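Local structure of lectin 2 (Agrocybe aegerita, 4TQJ) at residues F175-T180 and G239-I244; V188-K193 and D214-D219; R295-G300 and V308-G313; V343-D348 and V363-G368. The protein binds non-reducing terminal N-acetylglucosamine on glycans through a seven-bladed beta-propeller lectin fold. The protein carries 1 engineered substitution. All blocks are in the same frame, centred on the assembly; numbering follows the deposited sequence.

Contact 1: F175-T180 and G239-I244; sequences FLADVT and GTADII
The carbonyl O of D178 receives two groups from the 239-244 segment. A241 N donates to D178 O at 2.9 Å, fairly straight at 161°. T240 CA adds a CA-H...O contact to D178 O at 3.5 Å. A second link passes through a water, which donates to D178 OD2 at 3.0 Å and to G239 O at 3.2 Å. D178 OD2 also accepts from G183 N and D178 OD1 from G181 N, so the carboxylate is tied into its own turn as well.

Next to this polar link lies a small apolar patch. A241 CB meets A177 CB at 3.8 Å and V179 CG1 at 3.9 Å. V179 places CG1 beside its own backbone N and opposite the carbonyl carbon (chi1 -59°), which brings that methyl to A241. N256 ND2 bonds to both V179 O and A241 O, a further tie between the two segments.

The contact is buried between two blades of the propeller. It joins the end of strand 173-177 and the loop that follows to the loop leading into strand 242-246. A177 also packs on V232 of strand 230-233, and V179 on V188 and I197 of its own sheet.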
loop_
_atom_site.group_PDB
_atom_site.type_symbol
_atom_site.label_atom_id
_atom_site.label_comp_id
_atom_site.label_asym_id
_atom_site.label_seq_id
_atom_site.Cartn_x
_atom_site.Cartn_y
_atom_site.Cartn_z
ATOM N N PHE A 175 -26.915 -10.070 -0.584
ATOM C CA PHE A 175 -25.642 -9.458 -0.949
ATOM C C PHE A 175 -25.806 -7.942 -1.045
ATOM O O PHE A 175 -26.917 -7.428 -1.052
ATOM C CB PHE A 175 -25.159 -9.964 -2.318
ATOM C CG PHE A 175 -24.980 -11.460 -2.424
ATOM C CD1 PHE A 175 -25.031 -12.071 -3.677
ATOM C CD2 PHE A 175 -24.714 -12.245 -1.316
ATOM C CE1 PHE A 175 -24.847 -13.434 -3.819
ATOM C CE2 PHE A 175 -24.526 -13.614 -1.451
ATOM C CZ PHE A 175 -24.591 -14.205 -2.711
ATOM N N LEU A 176 -24.691 -7.232 -1.152
ATOM C CA LEU A 176 -24.714 -5.799 -1.392
ATOM C C LEU A 176 -23.904 -5.555 -2.656
ATOM O O LEU A 176 -22.814 -6.074 -2.793
ATOM C CB LEU A 176 -24.103 -5.040 -0.223
ATOM C CG LEU A 176 -24.740 -5.209 1.162
ATOM C CD1 LEU A 176 -23.843 -4.568 2.239
ATOM C CD2 LEU A 176 -26.155 -4.638 1.186
ATOM N N ALA A 177 -24.461 -4.798 -3.591
ATOM C CA ALA A 177 -23.784 -4.510 -4.844
ATOM C C ALA A 177 -24.460 -3.329 -5.504
ATOM O O ALA A 177 -25.639 -3.097 -5.298
ATOM C CB ALA A 177 -23.833 -5.724 -5.768
ATOM N N ASP A 178 -23.718 -2.587 -6.311
ATOM C CA ASP A 178 -24.338 -1.527 -7.083
ATOM C C ASP A 178 -24.941 -2.116 -8.346
ATOM O O ASP A 178 -24.214 -2.464 -9.280
ATOM C CB ASP A 178 -23.322 -0.446 -7.451
ATOM C CG ASP A 178 -23.974 0.746 -8.116
ATOM O OD1 ASP A 178 -25.220 0.792 -8.145
ATOM O OD2 ASP A 178 -23.248 1.627 -8.608
ATOM N N VAL A 179 -26.266 -2.252 -8.356
ATOM C CA VAL A 179 -26.978 -2.719 -9.540
ATOM C C VAL A 179 -27.724 -1.568 -10.222
ATOM O O VAL A 179 -28.014 -1.639 -11.414
ATOM C CB VAL A 179 -27.979 -3.844 -9.205
ATOM C CG1 VAL A 179 -27.268 -5.036 -8.584
ATOM C CG2 VAL A 179 -29.054 -3.340 -8.260
ATOM N N THR A 180 -28.034 -0.504 -9.479
ATOM C CA THR A 180 -28.778 0.620 -10.065
ATOM C C THR A 180 -27.891 1.527 -10.897
ATOM O O THR A 180 -28.385 2.290 -11.724
ATOM C CB THR A 180 -29.463 1.504 -9.013
ATOM O OG1 THR A 180 -28.468 2.141 -8.202
ATOM C CG2 THR A 180 -30.412 0.690 -8.144
ATOM N N GLY A 239 -19.740 -1.249 -15.056
ATOM C CA GLY A 239 -19.624 -0.831 -13.670
ATOM C C GLY A 239 -20.791 -1.216 -12.774
ATOM O O GLY A 239 -20.748 -0.953 -11.570
ATOM N N THR A 240 -21.831 -1.826 -13.345
ATOM C CA THR A 240 -22.943 -2.338 -12.544
ATOM C C THR A 240 -22.902 -3.864 -12.445
ATOM O O THR A 240 -22.365 -4.551 -13.334
ATOM C CB THR A 240 -24.340 -1.885 -13.066
ATOM O OG1 THR A 240 -24.630 -2.515 -14.314
ATOM C CG2 THR A 240 -24.391 -0.360 -13.244
ATOM N N ALA A 241 -23.473 -4.384 -11.359
ATOM C CA ALA A 241 -23.447 -5.813 -11.076
ATOM C C ALA A 241 -24.472 -6.624 -11.884
ATOM O O ALA A 241 -25.674 -6.358 -11.847
ATOM C CB ALA A 241 -23.647 -6.047 -9.588
ATOM N N ASP A 242 -23.973 -7.617 -12.606
ATOM C CA ASP A 242 -24.827 -8.619 -13.240
ATOM C C ASP A 242 -24.982 -9.821 -12.324
ATOM O O ASP A 242 -24.389 -9.864 -11.245
ATOM C CB ASP A 242 -24.230 -9.011 -14.585
ATOM C CG ASP A 242 -23.974 -7.798 -15.448
ATOM O OD1 ASP A 242 -24.949 -7.290 -16.021
ATOM O OD2 ASP A 242 -22.822 -7.322 -15.504
ATOM N N ILE A 243 -25.797 -10.784 -12.736
ATOM C CA ILE A 243 -26.014 -11.958 -11.912
ATOM C C ILE A 243 -25.622 -13.231 -12.644
ATOM O O ILE A 243 -25.911 -13.394 -13.826
ATOM C CB ILE A 243 -27.454 -12.027 -11.406
ATOM C CG1 ILE A 243 -27.682 -10.900 -10.393
ATOM C CG2 ILE A 243 -27.735 -13.366 -10.770
ATOM C CD1 ILE A 243 -29.096 -10.785 -9.947
ATOM N N ILE A 244 -24.927 -14.115 -11.935
ATOM C CA ILE A 244 -24.498 -15.376 -12.510
ATOM C C ILE A 244 -24.566 -16.461 -11.453
ATOM O O ILE A 244 -24.369 -16.200 -10.274
ATOM C CB ILE A 244 -23.077 -15.271 -13.134
ATOM C CG1 ILE A 244 -22.630 -16.608 -13.735
ATOM C CG2 ILE A 244 -22.067 -14.759 -12.103
ATOM C CD1 ILE A 244 -21.432 -16.495 -14.692
HETATM O O HOH W 1 -20.393 1.014 -9.094
#

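Contact 2: V188-K193 and D214-D219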
loop_
_atom_site.group_PDB
_atom_site.type_symbol
_atom_site.label_atom_id
_atom_site.label_comp_id
_atom_site.label_asym_id
_atom_site.label_seq_id
_atom_site.Cartn_x
_atom_site.Cartn_y
_atom_site.Cartn_z
ATOM N N VAL A 188 -29.233 -6.815 -2.704
ATOM C CA VAL A 188 -29.653 -7.828 -3.654
ATOM C C VAL A 188 -30.011 -9.087 -2.886
ATOM O O VAL A 188 -29.142 -9.699 -2.270
ATOM C CB VAL A 188 -28.529 -8.174 -4.630
ATOM C CG1 VAL A 188 -28.996 -9.261 -5.579
ATOM C CG2 VAL A 188 -28.078 -6.925 -5.390
ATOM N N GLY A 189 -31.279 -9.484 -2.936
ATOM C CA GLY A 189 -31.728 -10.658 -2.210
ATOM C C GLY A 189 -32.336 -11.743 -3.086
ATOM O O GLY A 189 -33.259 -11.482 -3.855
ATOM N N PHE A 190 -31.813 -12.963 -2.968
ATOM C CA PHE A 190 -32.349 -14.107 -3.698
ATOM C C PHE A 190 -33.353 -14.787 -2.781
ATOM O O PHE A 190 -32.969 -15.537 -1.895
ATOM C CB PHE A 190 -31.233 -15.090 -4.075
ATOM C CG PHE A 190 -30.224 -14.531 -5.040
ATOM C CD1 PHE A 190 -30.151 -15.017 -6.348
ATOM C CD2 PHE A 190 -29.347 -13.525 -4.648
ATOM C CE1 PHE A 190 -29.230 -14.511 -7.231
ATOM C CE2 PHE A 190 -28.412 -13.001 -5.535
ATOM C CZ PHE A 190 -28.356 -13.490 -6.832
ATOM N N GLY A 191 -34.631 -14.493 -2.975
ATOM C CA GLY A 191 -35.677 -14.991 -2.095
ATOM C C GLY A 191 -36.261 -16.337 -2.498
ATOM O O GLY A 191 -35.563 -17.211 -3.028
ATOM N N ASP A 192 -37.550 -16.524 -2.234
ATOM C CA ASP A 192 -38.184 -17.781 -2.577
ATOM C C ASP A 192 -38.508 -17.835 -4.069
ATOM O O ASP A 192 -38.090 -18.760 -4.763
ATOM C CB ASP A 192 -39.441 -18.010 -1.725
ATOM C CG ASP A 192 -39.117 -18.504 -0.326
ATOM O OD1 ASP A 192 -38.185 -19.326 -0.161
ATOM O OD2 ASP A 192 -39.792 -18.067 0.624
ATOM N N LYS A 193 -39.223 -16.828 -4.563
ATOM C CA LYS A 193 -39.657 -16.823 -5.951
ATOM C C LYS A 193 -39.056 -15.714 -6.823
ATOM O O LYS A 193 -39.300 -15.689 -8.018
ATOM C CB LYS A 193 -41.191 -16.814 -6.008
ATOM C CG LYS A 193 -41.803 -17.816 -5.010
ATOM C CD LYS A 193 -43.009 -18.524 -5.568
ATOM C CE LYS A 193 -42.733 -19.080 -6.946
ATOM N NZ LYS A 193 -42.868 -20.558 -7.021
ATOM N N ASP A 214 -37.306 -13.696 -12.051
ATOM C CA ASP A 214 -38.081 -14.829 -11.557
ATOM C C ASP A 214 -37.274 -16.098 -11.779
ATOM O O ASP A 214 -37.667 -16.976 -12.556
ATOM C CB ASP A 214 -39.437 -14.927 -12.271
ATOM C CG ASP A 214 -40.295 -13.687 -12.077
ATOM O OD1 ASP A 214 -40.087 -12.952 -11.092
ATOM O OD2 ASP A 214 -41.190 -13.447 -12.914
ATOM N N ASN A 215 -36.130 -16.167 -11.108
ATOM C CA ASN A 215 -35.138 -17.213 -11.323
ATOM C C ASN A 215 -34.021 -17.066 -10.272
ATOM O O ASN A 215 -34.080 -16.181 -9.408
ATOM C CB ASN A 215 -34.575 -17.145 -12.755
ATOM C CG ASN A 215 -34.300 -18.531 -13.352
ATOM O OD1 ASN A 215 -33.884 -19.454 -12.653
ATOM N ND2 ASN A 215 -34.535 -18.673 -14.661
ATOM N N PHE A 216 -33.031 -17.948 -10.334
ATOM C CA PHE A 216 -31.945 -17.973 -9.365
ATOM C C PHE A 216 -32.411 -18.185 -7.921
ATOM O O PHE A 216 -31.683 -17.869 -6.981
ATOM C CB PHE A 216 -31.095 -16.693 -9.453
ATOM C CG PHE A 216 -30.420 -16.496 -10.781
ATOM C CD1 PHE A 216 -29.393 -17.337 -11.190
ATOM C CD2 PHE A 216 -30.799 -15.460 -11.619
ATOM C CE1 PHE A 216 -28.763 -17.149 -12.413
ATOM C CE2 PHE A 216 -30.177 -15.266 -12.840
ATOM C CZ PHE A 216 -29.162 -16.111 -13.249
ATOM N N CYS A 217 -33.607 -18.728 -7.731
ATOM C CA CYS A 217 -34.143 -18.881 -6.383
ATOM C C CYS A 217 -34.594 -20.308 -6.092
ATOM O O CYS A 217 -34.840 -21.108 -6.999
ATOM C CB CYS A 217 -35.312 -17.917 -6.158
ATOM S SG CYS A 217 -34.836 -16.201 -6.149
ATOM N N ILE A 218 -34.719 -20.615 -4.816
ATOM C CA ILE A 218 -35.031 -21.976 -4.404
ATOM C C ILE A 218 -36.361 -22.466 -5.006
ATOM O O ILE A 218 -36.484 -23.628 -5.384
ATOM C CB ILE A 218 -35.004 -22.099 -2.869
ATOM C CG1 ILE A 218 -35.179 -23.559 -2.437
ATOM C CG2 ILE A 218 -36.014 -21.138 -2.220
ATOM C CD1 ILE A 218 -34.704 -23.805 -1.031
ATOM N N ASP A 219 -37.335 -21.567 -5.130
ATOM C CA ASP A 219 -38.629 -21.926 -5.706
ATOM C C ASP A 219 -38.912 -21.209 -7.018
ATOM O O ASP A 219 -40.069 -21.018 -7.399
ATOM C CB ASP A 219 -39.759 -21.701 -4.695
ATOM C CG ASP A 219 -39.814 -22.786 -3.659
ATOM O OD1 ASP A 219 -39.283 -23.881 -3.948
ATOM O OD2 ASP A 219 -40.371 -22.560 -2.567
HETATM O O HOH W 2 -33.182 -18.643 -3.188
#
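Two loops at one edge of a propeller blade meet here. One is the turn that leaves strand 186-190. The other follows strand 210-213 and leads to strand 230-233 of the next blade. D219 N donates to D192 O at 2.9 Å, a bent bond of 141°. K193 NZ reaches D219 O, also at 2.9 Å, and lies in the carbonyl plane. The lysine chain is bent at chi2, chi3 and chi4, which turns the amine back to the loop although its CB points away.

C217 fills the middle. Its CB sits 3.2 Å from G191 O and 3.2 Å from D192 O, a tight fit. A water links G191 O to I218 N, though other acceptors compete for its protons. On the buried side, the F190 ring turns its edge to F216. F190 CE1 lies 3.6 Å from F216 CB, which is in the ring plane, and F190 CD1 is 3.3 Å from F216 O. R230 NH1 bonds to that same oxygen.

The chemistry is divided between an apolar inner end and a charged outer one. D192 OD1 and D219 OD2 are like charges 4.6 Å apart. R171 forms a salt bridge with D192 and a long, weak ion pair with D219, and H172 also bonds D192, so the repulsion is probably eased.

Contact 3: R295-G300 and V308-G313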
loop_
_atom_site.group_PDB
_atom_site.type_symbol
_atom_site.label_atom_id
_atom_site.label_comp_id
_atom_site.label_asym_id
_atom_site.label_seq_id
_atom_site.Cartn_x
_atom_site.Cartn_y
_atom_site.Cartn_z
ATOM N N ARG A 295 -14.183 -7.258 -16.365
ATOM C CA ARG A 295 -15.306 -8.183 -16.543
ATOM C C ARG A 295 -15.052 -9.484 -15.788
ATOM O O ARG A 295 -13.959 -10.022 -15.834
ATOM C CB ARG A 295 -15.550 -8.492 -18.022
ATOM C CG ARG A 295 -16.333 -7.430 -18.763
ATOM C CD ARG A 295 -15.420 -6.324 -19.300
ATOM N NE ARG A 295 -16.092 -5.562 -20.348
ATOM C CZ ARG A 295 -15.592 -4.478 -20.933
ATOM N NH1 ARG A 295 -14.398 -4.008 -20.574
ATOM N NH2 ARG A 295 -16.287 -3.867 -21.884
ATOM N N GLY A 296 -16.070 -9.996 -15.107
ATOM C CA GLY A 296 -15.884 -11.208 -14.328
ATOM C C GLY A 296 -15.702 -12.462 -15.170
ATOM O O GLY A 296 -16.441 -12.690 -16.135
ATOM N N ASP A 297 -14.727 -13.281 -14.781
ATOM C CA ASP A 297 -14.487 -14.579 -15.389
ATOM C C ASP A 297 -14.851 -15.673 -14.393
ATOM O O ASP A 297 -14.861 -15.440 -13.181
ATOM C CB ASP A 297 -13.020 -14.693 -15.805
ATOM C CG ASP A 297 -12.612 -13.577 -16.723
ATOM O OD1 ASP A 297 -13.183 -13.514 -17.829
ATOM O OD2 ASP A 297 -11.760 -12.748 -16.336
ATOM N N VAL A 298 -15.185 -16.850 -14.905
ATOM C CA VAL A 298 -15.574 -17.971 -14.051
ATOM C C VAL A 298 -14.392 -18.873 -13.748
ATOM O O VAL A 298 -13.712 -19.349 -14.667
ATOM C CB VAL A 298 -16.715 -18.805 -14.686
ATOM C CG1 VAL A 298 -17.138 -19.929 -13.749
ATOM C CG2 VAL A 298 -17.909 -17.896 -15.010
ATOM N N VAL A 299 -14.149 -19.093 -12.452
ATOM C CA VAL A 299 -13.041 -19.919 -11.990
ATOM C C VAL A 299 -13.542 -21.038 -11.080
ATOM O O VAL A 299 -14.308 -20.796 -10.148
ATOM C CB VAL A 299 -12.033 -19.109 -11.154
ATOM C CG1 VAL A 299 -10.850 -20.001 -10.774
ATOM C CG2 VAL A 299 -11.585 -17.850 -11.899
ATOM N N GLY A 300 -13.096 -22.261 -11.333
ATOM C CA GLY A 300 -13.553 -23.391 -10.543
ATOM C C GLY A 300 -12.460 -24.385 -10.207
ATOM O O GLY A 300 -11.717 -24.820 -11.082
ATOM N N VAL A 308 -11.278 -22.612 -15.957
ATOM C CA VAL A 308 -11.656 -21.219 -16.137
ATOM C C VAL A 308 -12.434 -21.053 -17.429
ATOM O O VAL A 308 -12.124 -21.692 -18.437
ATOM C CB VAL A 308 -10.412 -20.302 -16.192
ATOM C CG1 VAL A 308 -10.781 -18.930 -16.704
ATOM C CG2 VAL A 308 -9.708 -20.241 -14.816
ATOM N N ALA A 309 -13.460 -20.213 -17.392
ATOM C CA ALA A 309 -14.110 -19.767 -18.616
ATOM C C ALA A 309 -13.987 -18.256 -18.655
ATOM O O ALA A 309 -14.419 -17.571 -17.732
ATOM C CB ALA A 309 -15.565 -20.186 -18.659
ATOM N N LEU A 310 -13.373 -17.746 -19.712
ATOM C CA LEU A 310 -13.158 -16.313 -19.859
ATOM C C LEU A 310 -14.320 -15.601 -20.546
ATOM O O LEU A 310 -14.856 -16.070 -21.555
ATOM C CB LEU A 310 -11.868 -16.043 -20.628
ATOM C CG LEU A 310 -10.580 -16.545 -19.975
ATOM C CD1 LEU A 310 -9.399 -16.275 -20.902
ATOM C CD2 LEU A 310 -10.368 -15.907 -18.585
ATOM N N ASN A 311 -14.687 -14.458 -19.971
ATOM C CA ASN A 311 -15.713 -13.558 -20.479
ATOM C C ASN A 311 -15.208 -12.896 -21.751
ATOM O O ASN A 311 -14.075 -12.416 -21.788
ATOM C CB ASN A 311 -15.975 -12.491 -19.407
ATOM C CG ASN A 311 -17.218 -11.661 -19.670
ATOM O OD1 ASN A 311 -17.542 -11.333 -20.809
ATOM N ND2 ASN A 311 -17.914 -11.292 -18.591
ATOM N N ASN A 312 -16.029 -12.880 -22.796
ATOM C CA ASN A 312 -15.634 -12.257 -24.058
ATOM C C ASN A 312 -15.582 -10.733 -23.879
ATOM O O ASN A 312 -15.005 -10.005 -24.698
ATOM C CB ASN A 312 -16.599 -12.661 -25.199
ATOM C CG ASN A 312 -16.439 -14.123 -25.609
ATOM O OD1 ASN A 312 -15.318 -14.605 -25.778
ATOM N ND2 ASN A 312 -17.560 -14.839 -25.756
ATOM N N GLY A 313 -16.195 -10.262 -22.795
ATOM C CA GLY A 313 -16.232 -8.849 -22.483
ATOM C C GLY A 313 -17.646 -8.295 -22.455
ATOM O O GLY A 313 -17.866 -7.155 -22.057
HETATM O O HOH W 3 -19.351 -4.906 -22.948
HETATM O O HOH W 4 -12.544 -11.421 -19.429
#
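V298 and A309 pair across a beta hairpin, made by strands 297-301 and 306-309 in the middle of one propeller blade. They form an antiparallel hydrogen-bonded pair. V298 N donates to A309 O at 3.0 Å and A309 N to V298 O at 2.9 Å. V299 and V308 follow as a non-hydrogen-bonded pair. Their side chains share a face of the sheet, with V299 CG1 4.2 Å from V308 CG2. V298 and A309 point to the other face and pack on I269 of the preceding blade.

Beyond the paired residues, side chains continue the link. D297 OD1 accepts from N311 N at 2.8 Å, nearly straight at 168°, and the donor arrives almost in line with the carboxylate C-O bond. L310 CD2 lies 3.7 Å from D297 CG. N311 holds CG anti to its backbone N (chi1 -168°), which points the amide to G296 O. N311 ND2 donates to G296 O at 3.2 Å, and that oxygen lies in the amide plane. The amide stands nearly upright to the D297 carboxylate, their planes 83° apart. G313 O lies near the edge of the R295 guanidinium, where R295 NE donates to it at 2.9 Å.

A second shell holds these groups in place. D297 OD2 accepts from L290 N. A water donates to D297 OD1 and N311 O, though its protons have more acceptors than they can serve. N311 ND2 has another acceptor in L235 O of the neighbouring blade. N311 OD1 accepts from G313 N, an Asx turn, and from G315 N. Another water donates to G313 O and makes a weak bond with R295 NH2.

Contact 4: V343-D348 and V363-G368; sequences VDLTGD and VSYNDG
L345 and V363 make the tight part of this contact. Their side chains reach toward each other tip to tip, with L345 CD1 3.5 Å from V363 CG2. V363 holds CG2 anti to its backbone N, while CG1 takes the place between N and the carbonyl carbon (chi1 66°), and this carries CG2 to the L345 methyl. The same leucine methyl, L345 CD1, lies 4.1 Å from Y365 CE1, the two side chains crossing at about a right angle. T346 CG2 comes up to the same ring obliquely, 3.6 Å from Y365 CD1. M398 of strand 395-399 also packs on L345. V36 of the second subunit packs on Y365, so this side of the contact reaches the dimer interface.

The other end is looser and partly open to solvent. The direct touch there is D348 OD2 to G368 CA at 3.6 Å. A water spans the remaining distance. It lies 2.8 Å from D348 OD2 and 2.7 Å from N366 O and donates to both, though more acceptors compete for its protons. D348 is also tied back to its own loop, where OD1 accepts from C350 N. D352 joins the two segments from outside, with OD2 taking L345 N and OD1 taking N366 N.

Each segment has its own Asx turn. D344 OD1 accepts from T346 N at 3.2 Å, and the donor sits above the carboxylate plane. N366 OD1 accepts from G368 N. The two turns follow strands 339-343 and 361-364 of one propeller blade, and 343-348 falls in an FG-GAP-like repeat.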
loop_
_atom_site.group_PDB
_atom_site.type_symbol
_atom_site.label_atom_id
_atom_site.label_comp_id
_atom_site.label_asym_id
_atom_site.label_seq_id
_atom_site.Cartn_x
_atom_site.Cartn_y
_atom_site.Cartn_z
ATOM N N VAL A 343 -7.556 -13.901 -6.266
ATOM C CA VAL A 343 -7.375 -12.462 -6.044
ATOM C C VAL A 343 -6.087 -11.968 -6.701
ATOM O O VAL A 343 -5.154 -12.725 -6.869
ATOM C CB VAL A 343 -7.304 -12.108 -4.525
ATOM C CG1 VAL A 343 -8.642 -12.349 -3.820
ATOM C CG2 VAL A 343 -6.182 -12.861 -3.842
ATOM N N ASP A 344 -6.034 -10.689 -7.049
ATOM C CA ASP A 344 -4.821 -10.117 -7.611
ATOM C C ASP A 344 -3.806 -9.933 -6.487
ATOM O O ASP A 344 -4.075 -9.257 -5.490
ATOM C CB ASP A 344 -5.125 -8.773 -8.287
ATOM C CG ASP A 344 -3.980 -8.267 -9.142
ATOM O OD1 ASP A 344 -3.083 -9.082 -9.465
ATOM O OD2 ASP A 344 -3.982 -7.052 -9.495
ATOM N N LEU A 345 -2.651 -10.564 -6.645
ATOM C CA LEU A 345 -1.549 -10.408 -5.704
ATOM C C LEU A 345 -0.447 -9.523 -6.277
ATOM O O LEU A 345 0.513 -9.186 -5.568
ATOM C CB LEU A 345 -0.949 -11.768 -5.367
ATOM C CG LEU A 345 -1.869 -12.759 -4.680
ATOM C CD1 LEU A 345 -1.222 -14.165 -4.661
ATOM C CD2 LEU A 345 -2.175 -12.256 -3.284
ATOM N N THR A 346 -0.576 -9.154 -7.555
ATOM C CA THR A 346 0.565 -8.591 -8.286
ATOM C C THR A 346 0.329 -7.259 -8.999
ATOM O O THR A 346 1.193 -6.803 -9.741
ATOM C CB THR A 346 1.087 -9.580 -9.346
ATOM O OG1 THR A 346 0.144 -9.653 -10.424
ATOM C CG2 THR A 346 1.292 -10.947 -8.742
ATOM N N GLY A 347 -0.840 -6.656 -8.807
ATOM C CA GLY A 347 -1.109 -5.333 -9.344
ATOM C C GLY A 347 -1.420 -5.198 -10.827
ATOM O O GLY A 347 -1.480 -4.074 -11.341
ATOM N N ASP A 348 -1.619 -6.312 -11.531
ATOM C CA ASP A 348 -1.926 -6.221 -12.951
ATOM C C ASP A 348 -3.429 -6.369 -13.269
ATOM O O ASP A 348 -3.811 -6.395 -14.428
ATOM C CB ASP A 348 -1.086 -7.218 -13.763
ATOM C CG ASP A 348 -1.542 -8.658 -13.573
ATOM O OD1 ASP A 348 -2.281 -8.925 -12.602
ATOM O OD2 ASP A 348 -1.155 -9.521 -14.390
ATOM N N VAL A 363 1.068 -20.767 -4.423
ATOM C CA VAL A 363 0.544 -19.695 -5.236
ATOM C C VAL A 363 0.870 -19.996 -6.687
ATOM O O VAL A 363 1.896 -20.596 -6.992
ATOM C CB VAL A 363 1.139 -18.326 -4.779
ATOM C CG1 VAL A 363 2.625 -18.276 -5.046
ATOM C CG2 VAL A 363 0.448 -17.157 -5.462
ATOM N N SER A 364 -0.025 -19.602 -7.581
ATOM C CA SER A 364 0.295 -19.589 -8.992
ATOM C C SER A 364 -0.129 -18.247 -9.562
ATOM O O SER A 364 -1.244 -17.796 -9.317
ATOM C CB SER A 364 -0.412 -20.738 -9.717
ATOM O OG SER A 364 -0.370 -20.545 -11.114
ATOM N N TYR A 365 0.759 -17.611 -10.322
ATOM C CA TYR A 365 0.491 -16.278 -10.825
ATOM C C TYR A 365 -0.120 -16.251 -12.215
ATOM O O TYR A 365 0.298 -16.986 -13.108
ATOM C CB TYR A 365 1.754 -15.414 -10.760
ATOM C CG TYR A 365 2.271 -15.281 -9.354
ATOM C CD1 TYR A 365 1.576 -14.535 -8.414
ATOM C CD2 TYR A 365 3.425 -15.940 -8.946
ATOM C CE1 TYR A 365 2.029 -14.424 -7.115
ATOM C CE2 TYR A 365 3.888 -15.837 -7.646
ATOM C CZ TYR A 365 3.186 -15.074 -6.737
ATOM O OH TYR A 365 3.628 -14.963 -5.441
ATOM N N ASN A 366 -1.126 -15.397 -12.376
ATOM C CA ASN A 366 -1.769 -15.167 -13.664
ATOM C C ASN A 366 -0.737 -14.551 -14.582
ATOM O O ASN A 366 0.100 -13.777 -14.125
ATOM C CB ASN A 366 -2.948 -14.210 -13.467
ATOM C CG ASN A 366 -3.866 -14.141 -14.668
ATOM O OD1 ASN A 366 -3.419 -14.085 -15.814
ATOM N ND2 ASN A 366 -5.174 -14.131 -14.406
ATOM N N ASP A 367 -0.763 -14.890 -15.865
ATOM C CA ASP A 367 0.263 -14.358 -16.766
ATOM C C ASP A 367 -0.154 -13.012 -17.372
ATOM O O ASP A 367 0.563 -12.444 -18.186
ATOM C CB ASP A 367 0.641 -15.377 -17.859
ATOM C CG ASP A 367 -0.460 -15.571 -18.893
ATOM O OD1 ASP A 367 -0.180 -16.171 -19.953
ATOM O OD2 ASP A 367 -1.597 -15.109 -18.652
ATOM N N GLY A 368 -1.307 -12.497 -16.955
ATOM C CA GLY A 368 -1.829 -11.263 -17.507
ATOM C C GLY A 368 -2.829 -11.520 -18.624
ATOM O O GLY A 368 -3.424 -10.586 -19.167
HETATM O O HOH W 5 -0.910 -11.694 -12.672
#

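How the contacts relate
From the N terminus, contact 1 opens first at 175-180. Contact 2 opens and closes while contact 1 is still open, so 188-193 with 214-219 is nested within it. Contact 1 closes at 239-244. Contacts 3 and 4 follow in series, and no two contacts cross. Contacts 1 and 2 share neighbouring strands 173-177 and 186-190 and touch through F175 with V188 and I243 with F216. Contact 1 ties one blade to the next; contact 2 ties the first of these to the loop between them. I244 packs on V298 and carries the connection to contact 3, a hairpin within a blade. Contact 4 belongs to the following blade, about 15 Å from contact 3 between centres, without touching it.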